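Local structure of methylmalonate-semialdehyde dehydrogenase (Oceanimonas doudoroffii, 4ZZ7) at residues 214-219 with 240-245; 222-227 with 471-476; 246-251 with 458-463; 449-454 with 467-472. The protein catalyses the NAD-dependent, acylating oxidation of methylmalonate semialdehyde, a reaction that in this enzyme class yields propionyl-CoA and carbon dioxide. All blocks are in the same frame, centred on the assembly; numbering follows the deposited sequence.

Overall arrangement
The four contacts illustrate how a sheet and its neighbouring segments are assembled in an aldehyde dehydrogenase. Contacts 2 and 3, with centres 10 Å apart, meet on strands 220-226 and 245-249, neighbours in the NAD-binding sheet, and both touch the cofactor. Centre to centre, contact 1 lies about 13 Å from contact 2, where helices 208-216 and 229-241 end beside that sheet; contact 4, which shares helix 467-473 with contact 2, is about 10 Å from it and about 22 Å from contact 1. Contact 1 closes early in the chain; contacts 2 and 3 bring late segments against the earlier nucleotide-binding core, and contact 4 joins two late segments. All four also reach a second subunit.

Contact 1: 214-219 with 240-245; sequences LLHDDR and SANGKR
Lys244 sends its ammonium group into the carbonyl oxygens at the end of helix 208-216, an instance of a lysine meeting the carbonyl end of a helix. NZ donates to Leu215 O at 2.9 Å, coming from above the carbonyl plane, and makes a weak bond of 3.5 Å to Leu214 O; Asp217 O lies 2.7 Å from NZ. A bend at chi3 (70°) turns the tip of the lysine into this group of oxygens, and Val220 O takes another of its bonds. The positive charge is probably stabilised by the helix end. An alanine in place of Lys244 is likely to leave the carbonyl of Leu215 without this donor and the charge-to-helix-end attraction lost.

Alongside, Asn242 CB packs 3.7 Å from Leu215 O, while its OD1 comes within 3.6 Å of His216 CD2, the amide and imidazole planes 76° apart. The polar ends turn back to their own helices: Asn242 ND2 bonds Thr238 O and His216 ND1 bonds Asp212 O. In the second shell, Arg219 grips the Asp217 carboxylate side-on with NE and NH2, and Asp217 OD1 also accepts from Arg219 N, an Asx turn that shapes the exit from the helix. Helices ending side by side just before parallel strands, here 220-226 and 245-249, belong to the Rossmann-like NAD-binding domain of aldehyde dehydrogenases.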
# COMPACT_ATOMS: atom_id res chain seq x y z
N LEU A 214 10.92 -29.03 -17.52
CA LEU A 214 10.15 -27.99 -16.84
C LEU A 214 9.58 -26.91 -17.83
O LEU A 214 8.35 -26.61 -17.84
CB LEU A 214 11.00 -27.31 -15.77
CG LEU A 214 11.49 -28.19 -14.62
CD1 LEU A 214 12.59 -27.48 -13.85
CD2 LEU A 214 10.35 -28.58 -13.70
N LEU A 215 10.46 -26.38 -18.67
CA LEU A 215 10.09 -25.33 -19.62
C LEU A 215 8.98 -25.75 -20.62
O LEU A 215 8.13 -24.95 -21.01
CB LEU A 215 11.32 -24.85 -20.37
CG LEU A 215 12.41 -24.21 -19.51
CD1 LEU A 215 13.67 -23.97 -20.30
CD2 LEU A 215 11.94 -22.92 -18.89
N HIS A 216 9.00 -27.03 -21.00
CA HIS A 216 8.11 -27.52 -22.05
C HIS A 216 6.84 -28.20 -21.55
O HIS A 216 5.90 -28.35 -22.31
CB HIS A 216 8.92 -28.42 -22.98
CG HIS A 216 9.92 -27.68 -23.81
ND1 HIS A 216 11.14 -27.27 -23.33
CD2 HIS A 216 9.87 -27.25 -25.10
CE1 HIS A 216 11.81 -26.65 -24.28
NE2 HIS A 216 11.05 -26.61 -25.37
N ASP A 217 6.79 -28.58 -20.27
CA ASP A 217 5.56 -29.13 -19.67
C ASP A 217 4.52 -28.03 -19.45
O ASP A 217 4.75 -27.06 -18.75
CB ASP A 217 5.87 -29.81 -18.35
CG ASP A 217 4.72 -30.66 -17.85
OD1 ASP A 217 3.64 -30.12 -17.53
OD2 ASP A 217 4.92 -31.89 -17.76
N ASP A 218 3.33 -28.22 -20.00
CA ASP A 218 2.28 -27.21 -19.97
C ASP A 218 1.73 -26.93 -18.58
O ASP A 218 1.17 -25.84 -18.36
CB ASP A 218 1.14 -27.59 -20.93
CG ASP A 218 1.58 -27.58 -22.39
OD1 ASP A 218 2.80 -27.35 -22.66
OD2 ASP A 218 0.72 -27.82 -23.27
N ARG A 219 1.89 -27.87 -17.65
CA ARG A 219 1.45 -27.65 -16.25
C ARG A 219 2.30 -26.62 -15.46
O ARG A 219 1.85 -26.11 -14.44
CB ARG A 219 1.39 -28.97 -15.48
CG ARG A 219 0.42 -29.97 -16.04
CD ARG A 219 0.63 -31.37 -15.51
NE ARG A 219 1.85 -31.97 -16.01
CZ ARG A 219 2.27 -33.19 -15.67
NH1 ARG A 219 1.57 -33.94 -14.84
NH2 ARG A 219 3.42 -33.66 -16.16
N SER A 240 9.18 -17.97 -22.64
CA SER A 240 8.31 -17.04 -23.35
C SER A 240 7.72 -17.62 -24.63
O SER A 240 6.60 -17.27 -25.01
CB SER A 240 9.06 -15.74 -23.65
OG SER A 240 9.42 -15.08 -22.43
N ALA A 241 8.48 -18.49 -25.29
CA ALA A 241 7.97 -19.25 -26.45
C ALA A 241 6.90 -20.27 -26.08
O ALA A 241 6.09 -20.62 -26.91
CB ALA A 241 9.10 -19.95 -27.20
N ASN A 242 6.93 -20.76 -24.85
CA ASN A 242 5.92 -21.73 -24.36
C ASN A 242 4.82 -21.09 -23.47
O ASN A 242 4.24 -21.77 -22.59
CB ASN A 242 6.61 -22.88 -23.63
CG ASN A 242 7.39 -23.79 -24.57
OD1 ASN A 242 7.08 -24.97 -24.73
ND2 ASN A 242 8.42 -23.24 -25.21
N GLY A 243 4.56 -19.79 -23.69
CA GLY A 243 3.44 -19.05 -23.08
C GLY A 243 3.54 -18.65 -21.60
O GLY A 243 2.93 -17.64 -21.18
N LYS A 244 4.29 -19.43 -20.82
CA LYS A 244 4.48 -19.17 -19.38
C LYS A 244 5.42 -18.00 -19.01
O LYS A 244 6.44 -17.76 -19.66
CB LYS A 244 4.92 -20.43 -18.64
CG LYS A 244 6.35 -20.85 -18.93
CD LYS A 244 6.56 -22.34 -18.66
CE LYS A 244 5.85 -23.20 -19.69
NZ LYS A 244 5.88 -24.62 -19.27
N ARG A 245 5.03 -17.30 -17.94
CA ARG A 245 5.74 -16.16 -17.43
C ARG A 245 7.09 -16.59 -16.86
O ARG A 245 7.28 -17.77 -16.53
CB ARG A 245 4.92 -15.48 -16.35
CG ARG A 245 4.59 -16.36 -15.16
CD ARG A 245 4.03 -15.56 -14.00
NE ARG A 245 2.67 -15.08 -14.22
CZ ARG A 245 2.01 -14.27 -13.39
NH1 ARG A 245 2.56 -13.85 -12.25
NH2 ARG A 245 0.77 -13.89 -13.69

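Contact 2: 222-227 with 471-476; sequences AVSFVG and VRFYTK. With NAD (nicotinamide-adenine-dinucleotide), chain M.
Phe473 and Tyr474, at the end of helix 467-473, press against Ala222, Val223 and Ser224 of strand 220-226, a parallel strand of the Rossmann-like nucleotide-binding sheet. The packing is done by the Phe473 ring. With CG anti to the backbone N (chi1 -177°), it reaches the strand, CE2 lying 4.0 Å from Ala222 CB. Its rim also lies by two oxygens, CZ 3.6 Å from Val223 O and CE2 3.4 Å from Ser224 OG, and Tyr474 CE1 sits at its edge, in the ring plane. An alanine at Phe473 would probably open a gap beside Ala222 and deprive the Tyr474 ring of this neighbour.

The polar part joins two hydroxyls, Tyr474 OH and Ser224 OG, 2.6 Å apart and buried; Ser224 OG is also hydrogen-bonded to Gln247 of the next strand. Behind the contact, Thr475 OG1 donates back to Val471 O at 2.9 Å, across the end of the helix. Arg245 NH1 bonds Phe473 O from the adjoining strand.

Cofactor contacts gather at the far end of the strand. Val226 CG1 lies 3.7 Å from N7N of the nicotinamide amide, and the Phe225 ring turns its edge to the adenosine ribose, CE1 being 3.4 Å from NAD O4B.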
# COMPACT_ATOMS: atom_id res chain seq x y z
N ALA A 222 4.97 -20.95 -14.24
CA ALA A 222 5.92 -19.86 -14.03
C ALA A 222 7.31 -20.38 -13.75
O ALA A 222 7.47 -21.39 -13.08
CB ALA A 222 5.47 -18.97 -12.88
N VAL A 223 8.31 -19.67 -14.24
CA VAL A 223 9.70 -20.09 -14.07
C VAL A 223 10.59 -18.98 -13.50
O VAL A 223 10.76 -17.94 -14.12
CB VAL A 223 10.27 -20.57 -15.41
CG1 VAL A 223 11.72 -21.04 -15.25
CG2 VAL A 223 9.38 -21.68 -16.00
N SER A 224 11.16 -19.23 -12.32
CA SER A 224 12.18 -18.35 -11.69
C SER A 224 13.60 -18.90 -11.92
O SER A 224 13.96 -19.94 -11.36
CB SER A 224 11.94 -18.23 -10.18
OG SER A 224 10.81 -17.43 -9.87
N PHE A 225 14.38 -18.20 -12.75
CA PHE A 225 15.77 -18.60 -13.02
C PHE A 225 16.70 -17.59 -12.43
O PHE A 225 16.45 -16.40 -12.55
CB PHE A 225 16.09 -18.70 -14.51
CG PHE A 225 17.54 -19.03 -14.80
CD1 PHE A 225 17.98 -20.32 -14.72
CD2 PHE A 225 18.45 -18.04 -15.12
CE1 PHE A 225 19.31 -20.63 -14.96
CE2 PHE A 225 19.78 -18.34 -15.36
CZ PHE A 225 20.21 -19.63 -15.28
N VAL A 226 17.77 -18.11 -11.83
CA VAL A 226 18.91 -17.31 -11.35
C VAL A 226 20.17 -18.02 -11.85
O VAL A 226 20.33 -19.22 -11.65
CB VAL A 226 18.92 -17.19 -9.80
CG1 VAL A 226 20.18 -16.50 -9.30
CG2 VAL A 226 17.72 -16.39 -9.35
N GLY A 227 21.05 -17.28 -12.52
CA GLY A 227 22.28 -17.87 -13.05
C GLY A 227 22.99 -16.91 -14.00
O GLY A 227 22.90 -15.69 -13.83
N VAL A 471 5.76 -11.86 -4.63
CA VAL A 471 4.34 -12.02 -4.34
C VAL A 471 3.55 -11.86 -5.64
O VAL A 471 2.65 -12.64 -5.93
CB VAL A 471 3.84 -11.02 -3.29
CG1 VAL A 471 2.34 -11.18 -3.11
CG2 VAL A 471 4.54 -11.25 -1.95
N ARG A 472 3.93 -10.86 -6.42
CA ARG A 472 3.29 -10.57 -7.70
C ARG A 472 3.66 -11.53 -8.83
O ARG A 472 2.85 -11.75 -9.77
CB ARG A 472 3.56 -9.13 -8.12
CG ARG A 472 2.91 -8.15 -7.17
CD ARG A 472 1.38 -8.22 -7.18
NE ARG A 472 0.85 -7.48 -8.32
CZ ARG A 472 0.42 -8.00 -9.47
NH1 ARG A 472 0.41 -9.34 -9.70
NH2 ARG A 472 -0.02 -7.19 -10.42
N PHE A 473 4.87 -12.07 -8.76
CA PHE A 473 5.31 -13.03 -9.76
C PHE A 473 4.70 -14.38 -9.52
O PHE A 473 4.36 -15.07 -10.48
CB PHE A 473 6.81 -13.17 -9.80
CG PHE A 473 7.28 -14.10 -10.88
CD1 PHE A 473 7.30 -13.68 -12.21
CD2 PHE A 473 7.65 -15.40 -10.59
CE1 PHE A 473 7.71 -14.54 -13.21
CE2 PHE A 473 8.06 -16.26 -11.58
CZ PHE A 473 8.09 -15.83 -12.89
N TYR A 474 4.58 -14.76 -8.24
CA TYR A 474 4.02 -16.05 -7.87
C TYR A 474 2.50 -16.03 -7.73
O TYR A 474 1.92 -17.02 -7.29
CB TYR A 474 4.68 -16.60 -6.59
CG TYR A 474 6.15 -16.87 -6.77
CD1 TYR A 474 6.62 -17.50 -7.89
CD2 TYR A 474 7.07 -16.53 -5.79
CE1 TYR A 474 7.97 -17.74 -8.06
CE2 TYR A 474 8.42 -16.78 -5.94
CZ TYR A 474 8.85 -17.39 -7.09
OH TYR A 474 10.17 -17.67 -7.34
N THR A 475 1.85 -14.95 -8.12
CA THR A 475 0.39 -14.96 -8.21
C THR A 475 -0.14 -14.36 -9.50
O THR A 475 0.62 -13.73 -10.26
CB THR A 475 -0.26 -14.16 -7.07
OG1 THR A 475 0.09 -12.77 -7.21
CG2 THR A 475 0.17 -14.72 -5.70
N LYS A 476 -1.44 -14.55 -9.73
CA LYS A 476 -2.13 -13.89 -10.85
C LYS A 476 -3.32 -13.05 -10.38
O LYS A 476 -4.10 -13.45 -9.52
CB LYS A 476 -2.54 -14.86 -11.96
CG LYS A 476 -3.05 -16.18 -11.47
CD LYS A 476 -3.36 -17.08 -12.64
CE LYS A 476 -3.96 -18.39 -12.13
NZ LYS A 476 -4.43 -19.28 -13.24
PA NAD M . 24.46 -21.20 -14.89
O1A NAD M . 25.29 -22.33 -15.50
O2A NAD M . 24.15 -19.93 -15.67
O5B NAD M . 23.00 -21.80 -14.49
C5B NAD M . 22.72 -22.43 -13.23
C4B NAD M . 21.53 -23.38 -13.32
O4B NAD M . 21.10 -23.52 -14.68
C3B NAD M . 21.84 -24.80 -12.84
O3B NAD M . 20.73 -25.25 -12.06
C2B NAD M . 22.07 -25.61 -14.11
O2B NAD M . 21.63 -26.97 -14.14
C1B NAD M . 21.27 -24.86 -15.16
N9A NAD M . 21.93 -24.87 -16.50
C8A NAD M . 23.27 -24.74 -16.75
N7A NAD M . 23.51 -24.77 -18.08
C5A NAD M . 22.32 -24.93 -18.71
C6A NAD M . 21.87 -25.05 -20.13
N6A NAD M . 22.78 -25.00 -21.13
N1A NAD M . 20.54 -25.20 -20.37
C2A NAD M . 19.63 -25.25 -19.36
N3A NAD M . 19.95 -25.14 -18.05
C4A NAD M . 21.26 -24.99 -17.67
O3 NAD M . 25.12 -20.77 -13.45
PN NAD M . 26.25 -21.54 -12.56
O1N NAD M . 25.69 -22.80 -11.91
O2N NAD M . 27.63 -21.59 -13.24
O5D NAD M . 26.32 -20.38 -11.45
C5D NAD M . 27.06 -19.17 -11.71
C4D NAD M . 26.23 -17.98 -12.23
O4D NAD M . 25.23 -17.48 -11.32
C3D NAD M . 27.14 -16.78 -12.54
O3D NAD M . 27.35 -16.64 -13.95
C2D NAD M . 26.47 -15.55 -11.93
O2D NAD M . 26.44 -14.44 -12.84
C1D NAD M . 25.09 -16.07 -11.57
N1N NAD M . 24.43 -15.40 -10.45
C2N NAD M . 23.51 -14.48 -10.75
C3N NAD M . 22.83 -13.80 -9.75
C7N NAD M . 21.80 -12.73 -10.03
O7N NAD M . 22.02 -11.74 -10.75
N7N NAD M . 20.64 -12.87 -9.43
C4N NAD M . 23.09 -14.12 -8.42
C5N NAD M . 24.04 -15.09 -8.12
C6N NAD M . 24.71 -15.72 -9.17

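Contact 3: 246-251 with 458-463; sequences CQALGG and SLFGDL. With NAD (nicotinamide-adenine-dinucleotide), chain M.
Ala248 and Phe460 form a hydrogen-bonded antiparallel pair, with Ala248 N donating to Phe460 O at 2.9 Å and Phe460 N to Ala248 O at 2.7 Å, both bonds nearly straight at 172°. The pairing runs on past the regular strand: Gly250 N reaches Ser458 O, and Ser458 OG donates to Gly251 O at 2.8 Å. At the other end a side chain takes over. With the chain straight beyond CG (chi2 -173°), Gln247 reaches far enough for NE2 to bond Leu463 O at 2.8 Å, from above the carbonyl plane but within the plane of its own amide; OE1 turns to Ser224, and the two bonds together fix which way round the amide sits.

Packing fills both faces of the pair. Leu249 and Leu459 lie side by side on one, with Leu249 CG 3.7 Å from Leu459 CD1, and Leu249 CD2 also sits 3.3 Å from NAD N7N. On the other face Ala248 CB meets Phe460 CB at 4.2 Å.

Strand 459-460 thus adds an antiparallel edge to the parallel nucleotide-binding sheet, beside strand 245-249. Helix 229-241 covers the Ala248 and Phe460 face, while Phe473 of helix 467-473 packs on Gln247.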
# COMPACT_ATOMS: atom_id res chain seq x y z
N CYS A 246 8.00 -15.64 -16.74
CA CYS A 246 9.37 -15.94 -16.36
C CYS A 246 10.09 -14.71 -15.83
O CYS A 246 9.77 -13.57 -16.20
CB CYS A 246 10.13 -16.52 -17.58
SG CYS A 246 11.90 -16.93 -17.36
N GLN A 247 11.05 -14.96 -14.94
CA GLN A 247 12.03 -13.96 -14.47
C GLN A 247 13.38 -14.69 -14.50
O GLN A 247 13.56 -15.73 -13.86
CB GLN A 247 11.68 -13.41 -13.06
CG GLN A 247 11.60 -14.47 -11.94
CD GLN A 247 11.11 -14.00 -10.56
OE1 GLN A 247 10.97 -14.83 -9.64
NE2 GLN A 247 10.87 -12.70 -10.38
N ALA A 248 14.33 -14.15 -15.25
CA ALA A 248 15.64 -14.74 -15.32
C ALA A 248 16.69 -13.71 -14.97
O ALA A 248 16.87 -12.72 -15.67
CB ALA A 248 15.88 -15.28 -16.70
N LEU A 249 17.40 -13.97 -13.89
CA LEU A 249 18.48 -13.12 -13.44
C LEU A 249 19.82 -13.69 -13.89
O LEU A 249 20.00 -14.90 -13.92
CB LEU A 249 18.43 -13.00 -11.92
CG LEU A 249 17.33 -12.07 -11.39
CD1 LEU A 249 15.97 -12.69 -11.56
CD2 LEU A 249 17.55 -11.75 -9.92
N GLY A 250 20.74 -12.79 -14.20
CA GLY A 250 21.94 -13.10 -14.99
C GLY A 250 23.23 -12.65 -14.33
O GLY A 250 23.32 -12.55 -13.12
N GLY A 251 24.23 -12.36 -15.16
CA GLY A 251 25.55 -11.98 -14.66
C GLY A 251 25.71 -10.55 -14.21
O GLY A 251 24.75 -9.78 -14.20
N SER A 458 21.68 -7.91 -16.90
CA SER A 458 21.68 -8.68 -15.64
C SER A 458 20.30 -9.30 -15.25
O SER A 458 20.23 -10.12 -14.33
CB SER A 458 22.20 -7.80 -14.49
OG SER A 458 23.53 -7.35 -14.72
N LEU A 459 19.23 -8.89 -15.92
CA LEU A 459 17.89 -9.38 -15.63
C LEU A 459 16.94 -9.37 -16.83
O LEU A 459 16.83 -8.36 -17.55
CB LEU A 459 17.28 -8.54 -14.50
CG LEU A 459 15.99 -9.08 -13.90
CD1 LEU A 459 15.94 -8.75 -12.43
CD2 LEU A 459 14.74 -8.54 -14.60
N PHE A 460 16.24 -10.47 -17.02
CA PHE A 460 15.21 -10.56 -18.04
C PHE A 460 13.86 -10.71 -17.35
O PHE A 460 13.63 -11.63 -16.58
CB PHE A 460 15.47 -11.73 -19.00
CG PHE A 460 16.79 -11.65 -19.71
CD1 PHE A 460 17.93 -12.20 -19.15
CD2 PHE A 460 16.90 -11.05 -20.94
CE1 PHE A 460 19.15 -12.14 -19.80
CE2 PHE A 460 18.13 -10.98 -21.60
CZ PHE A 460 19.25 -11.52 -21.03
N GLY A 461 12.97 -9.75 -17.61
CA GLY A 461 11.63 -9.71 -17.04
C GLY A 461 11.28 -8.33 -16.50
O GLY A 461 12.04 -7.36 -16.66
N ASP A 462 10.12 -8.26 -15.84
CA ASP A 462 9.63 -7.03 -15.20
C ASP A 462 9.32 -7.13 -13.71
O ASP A 462 8.96 -6.13 -13.10
CB ASP A 462 8.40 -6.47 -15.95
CG ASP A 462 7.31 -7.51 -16.17
OD1 ASP A 462 7.24 -8.46 -15.38
OD2 ASP A 462 6.54 -7.39 -17.15
N LEU A 463 9.44 -8.32 -13.12
CA LEU A 463 9.29 -8.51 -11.68
C LEU A 463 10.54 -9.14 -11.14
O LEU A 463 11.01 -10.16 -11.66
CB LEU A 463 8.10 -9.41 -11.36
CG LEU A 463 6.76 -8.77 -11.65
CD1 LEU A 463 5.68 -9.82 -11.59
CD2 LEU A 463 6.46 -7.65 -10.67
PA NAD M . 24.46 -21.20 -14.89
O1A NAD M . 25.29 -22.33 -15.50
O2A NAD M . 24.15 -19.93 -15.67
O5B NAD M . 23.00 -21.80 -14.49
C5B NAD M . 22.72 -22.43 -13.23
C4B NAD M . 21.53 -23.38 -13.32
O4B NAD M . 21.10 -23.52 -14.68
C3B NAD M . 21.84 -24.80 -12.84
O3B NAD M . 20.73 -25.25 -12.06
C2B NAD M . 22.07 -25.61 -14.11
O2B NAD M . 21.63 -26.97 -14.14
C1B NAD M . 21.27 -24.86 -15.16
N9A NAD M . 21.93 -24.87 -16.50
C8A NAD M . 23.27 -24.74 -16.75
N7A NAD M . 23.51 -24.77 -18.08
C5A NAD M . 22.32 -24.93 -18.71
C6A NAD M . 21.87 -25.05 -20.13
N6A NAD M . 22.78 -25.00 -21.13
N1A NAD M . 20.54 -25.20 -20.37
C2A NAD M . 19.63 -25.25 -19.36
N3A NAD M . 19.95 -25.14 -18.05
C4A NAD M . 21.26 -24.99 -17.67
O3 NAD M . 25.12 -20.77 -13.45
PN NAD M . 26.25 -21.54 -12.56
O1N NAD M . 25.69 -22.80 -11.91
O2N NAD M . 27.63 -21.59 -13.24
O5D NAD M . 26.32 -20.38 -11.45
C5D NAD M . 27.06 -19.17 -11.71
C4D NAD M . 26.23 -17.98 -12.23
O4D NAD M . 25.23 -17.48 -11.32
C3D NAD M . 27.14 -16.78 -12.54
O3D NAD M . 27.35 -16.64 -13.95
C2D NAD M . 26.47 -15.55 -11.93
O2D NAD M . 26.44 -14.44 -12.84
C1D NAD M . 25.09 -16.07 -11.57
N1N NAD M . 24.43 -15.40 -10.45
C2N NAD M . 23.51 -14.48 -10.75
C3N NAD M . 22.83 -13.80 -9.75
C7N NAD M . 21.80 -12.73 -10.03
O7N NAD M . 22.02 -11.74 -10.75
N7N NAD M . 20.64 -12.87 -9.43
C4N NAD M . 23.09 -14.12 -8.42
C5N NAD M . 24.04 -15.09 -8.12
C6N NAD M . 24.71 -15.72 -9.17

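Contact 4: 449-454 with 467-472; sequences YHSFGG and GPDAVR
Ser451 meets Asp469 through its hydroxyl: chi1 of -69° sets OG anti to the carbonyl carbon, aimed at the first turn of helix 467-473. There OG accepts from Asp469 N at 3.2 Å with an N-H...O angle of 157°. The helix backbone sets Asp469 CB 3.5 Å from the same OG, and a chi1 of -74° places CG beside the serine as well. Ser451 OG is hydrogen-bonded to Tyr466 O too, so the hydroxyl bonds both Asp469 N and the carbonyl of Tyr466. Pro468, having no N-H to offer, contributes only carbon here, its CD 3.1 Å from OG and 3.7 Å from His450 C.

Gly467 lies against the loop, its CA 3.0 Å from His450 O in a CA-H...O contact. The positive phi of Gly467 suits a residue with no side chain.

Here the loop between strands 436-439 and 455-456 is pinned to the short helix that leads into strand 475-483, a part of the aldehyde dehydrogenase fold lying against neighbouring subunits. Asp469 OD1 forms salt bridges with Arg472 and Arg477 of the second subunit, which would probably keep the carboxylate ionised. On the loop, His450 NE2 is bonded to Ser126 of that subunit, and Tyr449 O, 3.9 Å from Pro468 CG, takes a bond from Lys122 of the third subunit. Further along, Phe452 turns its ring away from the helix and touches the bound NAD.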
# COMPACT_ATOMS: atom_id res chain seq x y z
N TYR A 449 12.54 -8.11 2.71
CA TYR A 449 11.31 -7.28 2.52
C TYR A 449 11.45 -6.28 1.36
O TYR A 449 10.61 -5.41 1.16
CB TYR A 449 10.81 -6.57 3.82
CG TYR A 449 11.85 -5.89 4.71
CD1 TYR A 449 12.72 -6.63 5.53
CD2 TYR A 449 11.94 -4.49 4.80
CE1 TYR A 449 13.64 -6.02 6.37
CE2 TYR A 449 12.88 -3.86 5.63
CZ TYR A 449 13.74 -4.64 6.41
OH TYR A 449 14.68 -4.09 7.25
N HIS A 450 12.51 -6.44 0.59
CA HIS A 450 12.66 -5.74 -0.66
C HIS A 450 12.87 -6.77 -1.77
O HIS A 450 12.84 -7.96 -1.52
CB HIS A 450 13.78 -4.69 -0.55
CG HIS A 450 13.34 -3.42 0.11
ND1 HIS A 450 12.71 -2.39 -0.57
CD2 HIS A 450 13.43 -3.02 1.40
CE1 HIS A 450 12.45 -1.41 0.27
NE2 HIS A 450 12.88 -1.77 1.47
N SER A 451 13.04 -6.31 -3.00
CA SER A 451 13.26 -7.25 -4.05
C SER A 451 14.60 -6.97 -4.65
O SER A 451 15.07 -5.84 -4.59
CB SER A 451 12.15 -7.17 -5.07
OG SER A 451 10.95 -7.67 -4.52
N PHE A 452 15.16 -8.04 -5.22
CA PHE A 452 16.53 -8.12 -5.78
C PHE A 452 16.41 -8.22 -7.28
O PHE A 452 15.68 -9.08 -7.78
CB PHE A 452 17.20 -9.40 -5.28
CG PHE A 452 18.61 -9.61 -5.74
CD1 PHE A 452 18.89 -9.97 -7.04
CD2 PHE A 452 19.67 -9.52 -4.82
CE1 PHE A 452 20.19 -10.20 -7.43
CE2 PHE A 452 20.97 -9.75 -5.21
CZ PHE A 452 21.23 -10.09 -6.52
N GLY A 453 17.13 -7.39 -8.00
CA GLY A 453 17.12 -7.49 -9.44
C GLY A 453 17.95 -6.42 -10.10
O GLY A 453 17.83 -5.23 -9.75
N GLY A 454 18.79 -6.84 -11.04
CA GLY A 454 19.59 -5.92 -11.82
C GLY A 454 18.86 -5.32 -13.00
O GLY A 454 17.73 -5.71 -13.31
N GLY A 467 10.96 -10.93 -2.09
CA GLY A 467 10.35 -9.67 -1.64
C GLY A 467 8.95 -9.47 -2.16
O GLY A 467 8.27 -10.45 -2.44
N PRO A 468 8.52 -8.19 -2.32
CA PRO A 468 7.17 -7.90 -2.83
C PRO A 468 6.89 -8.35 -4.27
O PRO A 468 5.79 -8.83 -4.59
CB PRO A 468 7.09 -6.39 -2.77
CG PRO A 468 8.09 -6.01 -1.73
CD PRO A 468 9.23 -6.92 -2.03
N ASP A 469 7.88 -8.20 -5.14
CA ASP A 469 7.72 -8.61 -6.51
C ASP A 469 7.47 -10.09 -6.65
O ASP A 469 6.75 -10.49 -7.55
CB ASP A 469 8.93 -8.20 -7.31
CG ASP A 469 8.95 -6.72 -7.58
OD1 ASP A 469 8.18 -5.97 -6.96
OD2 ASP A 469 9.72 -6.26 -8.43
N ALA A 470 8.04 -10.89 -5.75
CA ALA A 470 7.81 -12.33 -5.80
C ALA A 470 6.36 -12.67 -5.46
O ALA A 470 5.79 -13.62 -5.97
CB ALA A 470 8.75 -13.05 -4.87
N VAL A 471 5.76 -11.86 -4.63
CA VAL A 471 4.34 -12.02 -4.34
C VAL A 471 3.55 -11.86 -5.64
O VAL A 471 2.65 -12.64 -5.93
CB VAL A 471 3.84 -11.02 -3.29
CG1 VAL A 471 2.34 -11.18 -3.11
CG2 VAL A 471 4.54 -11.25 -1.95
N ARG A 472 3.93 -10.86 -6.42
CA ARG A 472 3.29 -10.57 -7.70
C ARG A 472 3.66 -11.53 -8.83
O ARG A 472 2.85 -11.75 -9.77
CB ARG A 472 3.56 -9.13 -8.12
CG ARG A 472 2.91 -8.15 -7.17
CD ARG A 472 1.38 -8.22 -7.18
NE ARG A 472 0.85 -7.48 -8.32
CZ ARG A 472 0.42 -8.00 -9.47
NH1 ARG A 472 0.41 -9.34 -9.70
NH2 ARG A 472 -0.02 -7.19 -10.42